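Local coordinates for ribosomal protein S2-related protein (Deinococcus radiodurans, PDB 2JH3) that binds a [4Fe-4S] cluster and may act as a sirohydrochlorin ferrochelatase, inserting iron into the tetrapyrrole, at residues A[46-50]-A[51-55]. Numbering follows the deposited sequence.
Sequences EGYWQ and QEPGL
Gln51 lies alongside Tyr48 where the edge strand 43-48 of a chelatase-type sheet ends and the chain loops round to meet its own strand end, with a single parallel bridge between Tyr48 and Gly54. Gln51 CG is flanked by the backbone N and the carbonyl carbon (chi1 67°), and the chain, extended beyond it, runs beside the tyrosine, its CG 3.7 Å from Tyr48 CG and its amide carbon over one ring face, while OE1 accepts hydrogen bonds from Ser13 N and Trp342 NE1. Glu52 turns away from the strand, its side chain about 5 Å from the iron-sulfur cluster; OE1 accepts a hydrogen bond from Arg346 N and OE2 forms a salt bridge with Arg427, a residue of the cluster pocket. A cis peptide bond then leads into Pro53, whose CD packs 4.0 Å from Tyr48 CD1 and whose CG lies 3.3 Å from Glu46 O. Pro53 O accepts a hydrogen bond from Tyr48 N (2.8 Å), supplemented by a CA-H...O contact from Gly47. Gly54 CA makes a similar approach to Tyr48 O, the same oxygen that receives a weak bond from Leu55 N. A water also joins Leu55 N, weakly, to Trp49 O. Leu55 CD1 comes within 4.2 Å of Trp49 CD1.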
loop_
_atom_site.group_PDB
_atom_site.type_symbol
_atom_site.label_atom_id
_atom_site.label_comp_id
_atom_site.label_asym_id
_atom_site.label_seq_id
_atom_site.Cartn_x
_atom_site.Cartn_y
_atom_site.Cartn_z
ATOM N N GLU A 46 -9.876 -25.004 -3.256
ATOM C CA GLU A 46 -10.756 -23.987 -2.687
ATOM C C GLU A 46 -11.044 -22.906 -3.683
ATOM O O GLU A 46 -10.191 -22.536 -4.511
ATOM C CB GLU A 46 -10.104 -23.337 -1.487
ATOM C CG GLU A 46 -9.870 -24.290 -0.391
ATOM C CD GLU A 46 -8.759 -23.821 0.564
ATOM O OE1 GLU A 46 -8.698 -22.607 0.820
ATOM O OE2 GLU A 46 -8.022 -24.654 1.101
ATOM N N GLY A 47 -12.251 -22.371 -3.624
ATOM C CA GLY A 47 -12.543 -21.132 -4.306
ATOM C C GLY A 47 -13.491 -20.247 -3.502
ATOM O O GLY A 47 -14.240 -20.736 -2.633
ATOM N N TYR A 48 -13.465 -18.947 -3.790
ATOM C CA TYR A 48 -14.269 -17.999 -3.000
ATOM C C TYR A 48 -14.940 -16.986 -3.891
ATOM O O TYR A 48 -14.443 -16.645 -4.946
ATOM C CB TYR A 48 -13.422 -17.287 -1.925
ATOM C CG TYR A 48 -12.820 -18.221 -0.958
ATOM C CD1 TYR A 48 -11.578 -18.720 -1.181
ATOM C CD2 TYR A 48 -13.524 -18.653 0.184
ATOM C CE1 TYR A 48 -11.007 -19.668 -0.321
ATOM C CE2 TYR A 48 -12.989 -19.616 1.027
ATOM C CZ TYR A 48 -11.707 -20.103 0.778
ATOM O OH TYR A 48 -11.138 -21.025 1.650
ATOM N N TRP A 49 -16.060 -16.469 -3.437
ATOM C CA TRP A 49 -16.717 -15.406 -4.128
ATOM C C TRP A 49 -15.911 -14.087 -3.977
ATOM O O TRP A 49 -15.669 -13.407 -4.965
ATOM C CB TRP A 49 -18.163 -15.255 -3.583
ATOM C CG TRP A 49 -19.008 -14.241 -4.276
ATOM C CD1 TRP A 49 -18.736 -13.560 -5.410
ATOM C CD2 TRP A 49 -20.229 -13.702 -3.775
ATOM N NE1 TRP A 49 -19.736 -12.643 -5.680
ATOM C CE2 TRP A 49 -20.672 -12.733 -4.690
ATOM C CE3 TRP A 49 -20.991 -13.975 -2.657
ATOM C CZ2 TRP A 49 -21.872 -12.029 -4.519
ATOM C CZ3 TRP A 49 -22.175 -13.292 -2.495
ATOM C CH2 TRP A 49 -22.597 -12.329 -3.415
ATOM N N GLN A 50 -15.506 -13.754 -2.752
ATOM C CA GLN A 50 -14.994 -12.434 -2.415
ATOM C C GLN A 50 -13.479 -12.388 -2.148
ATOM O O GLN A 50 -12.962 -11.372 -1.636
ATOM C CB GLN A 50 -15.757 -11.902 -1.203
ATOM C CG GLN A 50 -17.160 -11.667 -1.521
ATOM C CD GLN A 50 -17.313 -10.571 -2.515
ATOM O OE1 GLN A 50 -16.754 -9.486 -2.330
ATOM N NE2 GLN A 50 -18.033 -10.829 -3.600
ATOM N N GLN A 51 -12.751 -13.457 -2.469
ATOM C CA GLN A 51 -11.293 -13.460 -2.352
ATOM C C GLN A 51 -10.661 -14.501 -3.218
ATOM O O GLN A 51 -11.372 -15.314 -3.812
ATOM C CB GLN A 51 -10.830 -13.629 -0.886
ATOM C CG GLN A 51 -11.154 -15.002 -0.268
ATOM C CD GLN A 51 -10.848 -15.028 1.203
ATOM O OE1 GLN A 51 -11.468 -14.369 2.013
ATOM N NE2 GLN A 51 -9.872 -15.821 1.562
ATOM N N GLU A 52 -9.335 -14.436 -3.371
ATOM C CA GLU A 52 -8.599 -15.441 -4.143
ATOM C C GLU A 52 -8.365 -16.698 -3.283
ATOM O O GLU A 52 -8.115 -16.566 -2.076
ATOM C CB GLU A 52 -7.267 -14.888 -4.614
ATOM C CG GLU A 52 -7.390 -13.772 -5.614
ATOM C CD GLU A 52 -6.041 -13.481 -6.292
ATOM O OE1 GLU A 52 -4.958 -13.444 -5.591
ATOM O OE2 GLU A 52 -6.085 -13.367 -7.538
ATOM N N PRO A 53 -8.378 -17.901 -3.896
ATOM C CA PRO A 53 -8.687 -18.216 -5.289
ATOM C C PRO A 53 -10.117 -17.881 -5.577
ATOM O O PRO A 53 -10.986 -18.252 -4.765
ATOM C CB PRO A 53 -8.543 -19.757 -5.376
ATOM C CG PRO A 53 -7.930 -20.217 -4.120
ATOM C CD PRO A 53 -8.053 -19.099 -3.108
ATOM N N GLY A 54 -10.360 -17.182 -6.657
ATOM C CA GLY A 54 -11.665 -16.648 -6.954
ATOM C C GLY A 54 -12.435 -17.632 -7.835
ATOM O O GLY A 54 -11.866 -18.579 -8.398
ATOM N N LEU A 55 -13.742 -17.400 -7.956
ATOM C CA LEU A 55 -14.609 -18.245 -8.802
ATOM C C LEU A 55 -14.205 -18.253 -10.281
ATOM O O LEU A 55 -14.409 -19.252 -10.989
ATOM C CB LEU A 55 -16.073 -17.792 -8.693
ATOM C CG LEU A 55 -16.670 -17.868 -7.264
ATOM C CD1 LEU A 55 -18.085 -17.285 -7.290
ATOM C CD2 LEU A 55 -16.622 -19.256 -6.733
HETATM O O HOH W 1 -15.495 -14.568 -7.853
#